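Local coordinates for protein yahD a copper inducible hydrolase (Lactococcus lactis subsp. lactis, PDB 3OG9) that probably acts as a hydrolase of the alpha/beta fold, is induced by copper, and binds D-malate in its pocket, at residues D128-A132 against W204-K209; F153-A157 against F168-K172. One frame throughout, in Å; residues are numbered along the deposited sequence.

Contact 1: residues D128-A132 against W204-K209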
loop_
_atom_site.group_PDB
_atom_site.type_symbol
_atom_site.label_atom_id
_atom_site.label_comp_id
_atom_site.label_asym_id
_atom_site.label_seq_id
_atom_site.Cartn_x
_atom_site.Cartn_y
_atom_site.Cartn_z
ATOM N N ASP A 128 -7.885 -3.611 7.755
ATOM C CA ASP A 128 -9.170 -2.957 7.976
ATOM C C ASP A 128 -9.456 -1.917 6.880
ATOM O O ASP A 128 -10.584 -1.833 6.363
ATOM C CB ASP A 128 -9.213 -2.305 9.356
ATOM C CG ASP A 128 -10.561 -1.666 9.634
ATOM O OD1 ASP A 128 -11.572 -2.395 9.537
ATOM O OD2 ASP A 128 -10.608 -0.447 9.909
ATOM N N LYS A 129 -8.426 -1.124 6.547
ATOM C CA LYS A 129 -8.516 -0.074 5.510
ATOM C C LYS A 129 -7.199 0.021 4.762
ATOM O O LYS A 129 -6.167 -0.434 5.272
ATOM C CB LYS A 129 -8.721 1.296 6.139
ATOM C CG LYS A 129 -9.989 1.460 6.870
ATOM C CD LYS A 129 -10.121 2.835 7.412
ATOM C CE LYS A 129 -11.475 2.964 8.023
ATOM N NZ LYS A 129 -11.665 2.068 9.207
ATOM N N ILE A 130 -7.242 0.616 3.561
ATOM C CA ILE A 130 -6.027 0.910 2.790
ATOM C C ILE A 130 -6.074 2.343 2.277
ATOM O O ILE A 130 -7.098 2.809 1.798
ATOM C CB ILE A 130 -5.894 -0.053 1.575
ATOM C CG1 ILE A 130 -5.662 -1.487 2.060
ATOM C CG2 ILE A 130 -4.708 0.370 0.635
ATOM C CD1 ILE A 130 -5.279 -2.451 0.944
ATOM N N ILE A 131 -4.953 3.040 2.405
ATOM C CA ILE A 131 -4.744 4.332 1.788
ATOM C C ILE A 131 -3.605 4.087 0.813
ATOM O O ILE A 131 -2.462 3.812 1.233
ATOM C CB ILE A 131 -4.355 5.387 2.861
ATOM C CG1 ILE A 131 -5.563 5.617 3.784
ATOM C CG2 ILE A 131 -3.918 6.748 2.207
ATOM C CD1 ILE A 131 -5.337 6.493 4.995
ATOM N N ALA A 132 -3.914 4.158 -0.488
ATOM C CA ALA A 132 -2.907 3.860 -1.538
ATOM C C ALA A 132 -2.649 5.107 -2.359
ATOM O O ALA A 132 -3.519 5.516 -3.112
ATOM C CB ALA A 132 -3.412 2.761 -2.467
ATOM N N TRP A 204 -10.383 11.955 4.951
ATOM C CA TRP A 204 -11.101 10.703 4.709
ATOM C C TRP A 204 -11.029 9.769 5.916
ATOM O O TRP A 204 -12.055 9.222 6.339
ATOM C CB TRP A 204 -10.523 10.004 3.494
ATOM C CG TRP A 204 -11.110 8.649 3.197
ATOM C CD1 TRP A 204 -12.268 8.389 2.526
ATOM C CD2 TRP A 204 -10.537 7.375 3.522
ATOM N NE1 TRP A 204 -12.454 7.029 2.401
ATOM C CE2 TRP A 204 -11.408 6.379 3.004
ATOM C CE3 TRP A 204 -9.378 6.974 4.197
ATOM C CZ2 TRP A 204 -11.160 5.016 3.146
ATOM C CZ3 TRP A 204 -9.117 5.579 4.323
ATOM C CH2 TRP A 204 -9.993 4.635 3.776
ATOM N N LEU A 205 -9.843 9.629 6.512
ATOM C CA LEU A 205 -9.719 8.779 7.693
ATOM C C LEU A 205 -10.599 9.240 8.868
ATOM O O LEU A 205 -11.218 8.393 9.519
ATOM C CB LEU A 205 -8.257 8.630 8.143
ATOM C CG LEU A 205 -7.987 7.480 9.124
ATOM C CD1 LEU A 205 -8.327 6.104 8.553
ATOM C CD2 LEU A 205 -6.533 7.481 9.520
ATOM N N THR A 206 -10.664 10.554 9.133
ATOM C CA THR A 206 -11.615 11.101 10.147
ATOM C C THR A 206 -13.085 10.742 9.883
ATOM O O THR A 206 -13.878 10.587 10.817
ATOM C CB THR A 206 -11.516 12.650 10.338
ATOM O OG1 THR A 206 -12.196 13.343 9.275
ATOM C CG2 THR A 206 -10.075 13.084 10.410
ATOM N N GLU A 207 -13.441 10.613 8.612
ATOM C CA GLU A 207 -14.803 10.247 8.210
ATOM C C GLU A 207 -15.066 8.773 8.312
ATOM O O GLU A 207 -16.184 8.365 8.608
ATOM C CB GLU A 207 -15.081 10.693 6.775
ATOM C CG GLU A 207 -15.048 12.186 6.636
ATOM C CD GLU A 207 -14.984 12.647 5.201
ATOM O OE1 GLU A 207 -15.203 11.820 4.295
ATOM O OE2 GLU A 207 -14.711 13.845 4.978
ATOM N N THR A 208 -14.060 7.952 8.011
ATOM C CA THR A 208 -14.259 6.492 7.960
ATOM C C THR A 208 -13.777 5.754 9.206
ATOM O O THR A 208 -14.249 4.649 9.496
ATOM C CB THR A 208 -13.557 5.837 6.744
ATOM O OG1 THR A 208 -12.158 6.146 6.771
ATOM C CG2 THR A 208 -14.171 6.299 5.430
ATOM N N LYS A 209 -12.828 6.360 9.921
ATOM C CA LYS A 209 -12.116 5.708 11.039
ATOM C C LYS A 209 -13.050 4.859 11.895
ATOM O O LYS A 209 -14.166 5.296 12.221
ATOM C CB LYS A 209 -11.421 6.781 11.907
ATOM C CG LYS A 209 -10.268 6.283 12.802
ATOM C CD LYS A 209 -9.903 7.322 13.879
ATOM C CE LYS A 209 -9.119 6.677 15.049
ATOM N NZ LYS A 209 -8.318 7.644 15.881
#

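Contact 2: residues F153-A157 against F168-K172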
loop_
_atom_site.group_PDB
_atom_site.type_symbol
_atom_site.label_atom_id
_atom_site.label_comp_id
_atom_site.label_asym_id
_atom_site.label_seq_id
_atom_site.Cartn_x
_atom_site.Cartn_y
_atom_site.Cartn_z
ATOM N N PHE A 153 -8.961 4.208 0.241
ATOM C CA PHE A 153 -8.678 5.535 -0.373
ATOM C C PHE A 153 -7.598 5.352 -1.445
ATOM O O PHE A 153 -6.583 4.687 -1.167
ATOM C CB PHE A 153 -8.117 6.478 0.721
ATOM C CG PHE A 153 -7.726 7.873 0.210
ATOM C CD1 PHE A 153 -8.610 8.937 0.317
ATOM C CD2 PHE A 153 -6.468 8.100 -0.325
ATOM C CE1 PHE A 153 -8.238 10.224 -0.137
ATOM C CE2 PHE A 153 -6.070 9.384 -0.793
ATOM C CZ PHE A 153 -6.976 10.432 -0.714
ATOM N N LEU A 154 -7.828 5.896 -2.655
ATOM C CA LEU A 154 -6.879 5.805 -3.754
ATOM C C LEU A 154 -6.659 7.166 -4.337
ATOM O O LEU A 154 -7.629 7.910 -4.577
ATOM C CB LEU A 154 -7.407 4.918 -4.903
ATOM C CG LEU A 154 -7.828 3.496 -4.570
ATOM C CD1 LEU A 154 -8.520 2.835 -5.781
ATOM C CD2 LEU A 154 -6.641 2.642 -4.126
ATOM N N SER A 155 -5.407 7.488 -4.628
ATOM C CA SER A 155 -5.158 8.707 -5.437
ATOM C C SER A 155 -4.718 8.313 -6.842
ATOM O O SER A 155 -4.152 7.240 -7.032
ATOM C CB SER A 155 -4.101 9.585 -4.807
ATOM O OG SER A 155 -2.829 8.973 -4.868
ATOM N N TYR A 156 -4.940 9.228 -7.800
ATOM C CA TYR A 156 -4.542 9.029 -9.166
ATOM C C TYR A 156 -4.243 10.423 -9.742
ATOM O O TYR A 156 -4.903 11.393 -9.360
ATOM C CB TYR A 156 -5.721 8.353 -9.886
ATOM C CG TYR A 156 -5.613 8.325 -11.371
ATOM C CD1 TYR A 156 -4.722 7.441 -12.010
ATOM C CD2 TYR A 156 -6.384 9.196 -12.157
ATOM C CE1 TYR A 156 -4.604 7.433 -13.406
ATOM C CE2 TYR A 156 -6.283 9.178 -13.546
ATOM C CZ TYR A 156 -5.401 8.298 -14.162
ATOM O OH TYR A 156 -5.285 8.299 -15.549
ATOM N N ALA A 157 -3.252 10.537 -10.625
ATOM C CA ALA A 157 -3.140 11.771 -11.423
ATOM C C ALA A 157 -3.271 11.437 -12.913
ATOM O O ALA A 157 -2.701 10.454 -13.357
ATOM C CB ALA A 157 -1.812 12.486 -11.142
ATOM N N PHE A 168 -5.488 1.954 -13.920
ATOM C CA PHE A 168 -6.205 2.438 -12.734
ATOM C C PHE A 168 -7.706 2.055 -12.721
ATOM O O PHE A 168 -8.226 1.685 -11.680
ATOM C CB PHE A 168 -5.983 3.942 -12.521
ATOM C CG PHE A 168 -6.453 4.435 -11.158
ATOM C CD1 PHE A 168 -5.746 4.097 -9.987
ATOM C CD2 PHE A 168 -7.622 5.219 -11.051
ATOM C CE1 PHE A 168 -6.194 4.544 -8.704
ATOM C CE2 PHE A 168 -8.091 5.669 -9.773
ATOM C CZ PHE A 168 -7.388 5.322 -8.605
ATOM N N GLY A 169 -8.375 2.099 -13.882
ATOM C CA GLY A 169 -9.758 1.569 -14.018
ATOM C C GLY A 169 -9.922 0.108 -13.617
ATOM O O GLY A 169 -10.955 -0.304 -13.029
ATOM N N ASP A 170 -8.927 -0.707 -13.965
ATOM C CA ASP A 170 -8.927 -2.120 -13.583
ATOM C C ASP A 170 -8.716 -2.308 -12.091
ATOM O O ASP A 170 -9.340 -3.177 -11.480
ATOM C CB ASP A 170 -7.891 -2.943 -14.384
ATOM C CG ASP A 170 -8.383 -3.325 -15.806
ATOM O OD1 ASP A 170 -9.617 -3.552 -16.036
ATOM O OD2 ASP A 170 -7.520 -3.429 -16.712
ATOM N N LEU A 171 -7.817 -1.526 -11.498
ATOM C CA LEU A 171 -7.651 -1.570 -10.046
ATOM C C LEU A 171 -8.954 -1.203 -9.299
ATOM O O LEU A 171 -9.346 -1.888 -8.372
ATOM C CB LEU A 171 -6.515 -0.628 -9.604
ATOM C CG LEU A 171 -6.392 -0.466 -8.082
ATOM C CD1 LEU A 171 -5.914 -1.794 -7.450
ATOM C CD2 LEU A 171 -5.412 0.681 -7.781
ATOM N N LYS A 172 -9.590 -0.112 -9.702
ATOM C CA LYS A 172 -10.833 0.327 -9.050
ATOM C C LYS A 172 -11.915 -0.765 -9.224
ATOM O O LYS A 172 -12.635 -1.146 -8.280
ATOM C CB LYS A 172 -11.299 1.625 -9.714
ATOM C CG LYS A 172 -10.560 2.872 -9.294
ATOM C CD LYS A 172 -11.335 4.100 -9.838
ATOM C CE LYS A 172 -11.389 4.145 -11.361
ATOM N NZ LYS A 172 -12.179 5.340 -11.781
#

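Contact 1: residues D128-A132 against W204-K209
CG1 of Ile131 approaches CZ3 of Trp204 obliquely at 3.6 Å, the two side chains sliding past each other in opposite directions, and the isoleucine's CD1 follows alongside. Trp204 turns its six-membered ring toward the strand, where CZ3 and CH2 make the contacts. Lys129 comes to the same ring: its CD lies 4.1 Å from CH2 of Trp204 and, with the two chains crossing at a slant, 3.9 Å from CD1 of Leu205. The lysine chain is extended as far as CD and CE and then bends at its last torsion (chi4 65°), which turns NZ back toward its own segment. There NZ of Lys129 forms a salt bridge with OD2 of Asp128 at 2.8 Å, meeting the carboxylate on its syn side and somewhat out of plane. The charge is therefore paired within the strand segment, and the helix receives mainly the aliphatic part.

Strand 129-133 is an inner strand of the alpha/beta-hydrolase sheet, between 105-109 and 151-156, and helix 195-208, the last of the chain, packs on one face of that sheet. The two short segments run nearly antiparallel, at 167°, with their axes 11.2 Å apart. Ile130 points to the other face, where it touches Leu117 and Phe120 of helix 111-121.

Thr208 is modelled in two conformers, so its contacts are less certain. In the conformer given, OG1 of Thr208 lies 3.6 Å above the indole plane of Trp204, over its centre, and donates to O of Trp204 at 3.1 Å from above the carbonyl plane; CE of Lys129 passes 3.5 Å from this OG1 of Thr208. The same carbonyl oxygen also accepts the helical bond from N of Thr208. The Trp204 ring also meets that of Phe153, on strand 151-156, with the planes at about 55°.

Contact 2: residues F153-A157 against F168-K172
Tyr156 and Phe168 stack in an offset, parallel-displaced pair, centroids 4.7 Å apart and planes only 15° from parallel. They join the first strand and the helix of a beta-alpha-beta unit of the alpha/beta-hydrolase fold, made of strand 151-156, helix 165-177 and strand 181-186. Strand and helix segments run almost antiparallel (173°).

The tight part is centred on Phe168. With CG anti to the backbone N (chi1 -168°), its ring extends from the helix to the sheet and wedges between Leu154 and Tyr156, two residues on the same side of the strand. Over one face lies the tyrosine: CD1 of Tyr156 is 3.6 Å from CG of Phe168, and CB of Tyr156 makes a CH-pi contact 3.7 Å from the centroid of the Phe168 ring. Leu154 comes instead to the rim, its CB near the ring plane and 3.7 Å from CZ of Phe168. The phenyl group is thus held at both a face and an edge, and no hydrogen bond crosses between the segments.

Packing is looser one helical turn on. CD1 of Leu154 stands 4.3 Å from CD2 of Leu171. Tyr156 is partly exposed; its side chain lies about 8 Å from that of His191, a malate-binding residue. Ser155 points away from the helix, and its OG hydrogen-bonds with Glu197 and with N of His134. On the side of Lys172, also partly exposed, the nearest approach is from a methyl group: CD1 of Leu154 sits 4.1 Å from CG of Lys172.

How the contacts relate
Both contacts are buried and join a strand to a helix running nearly antiparallel to it, but on opposite faces of one sheet. Strands 129-133 and 151-156 are parallel neighbours, tied by probable backbone hydrogen bonds such as Ala132 N to Phe153 O at 2.8 Å; Ala132 CB also packs on Leu154 CD2. Contact 2 is nested in the chain loop closed by contact 1. The local 153-157/168-172 pair is apolar and aromatic, centred on stacked rings and nearer the malate site. The 128-132/204-209 pair brings in the chain's final helix and mixes indole packing with a lysine stem, a hydroxyl and a salt bridge made within 128-132, not across to the helix.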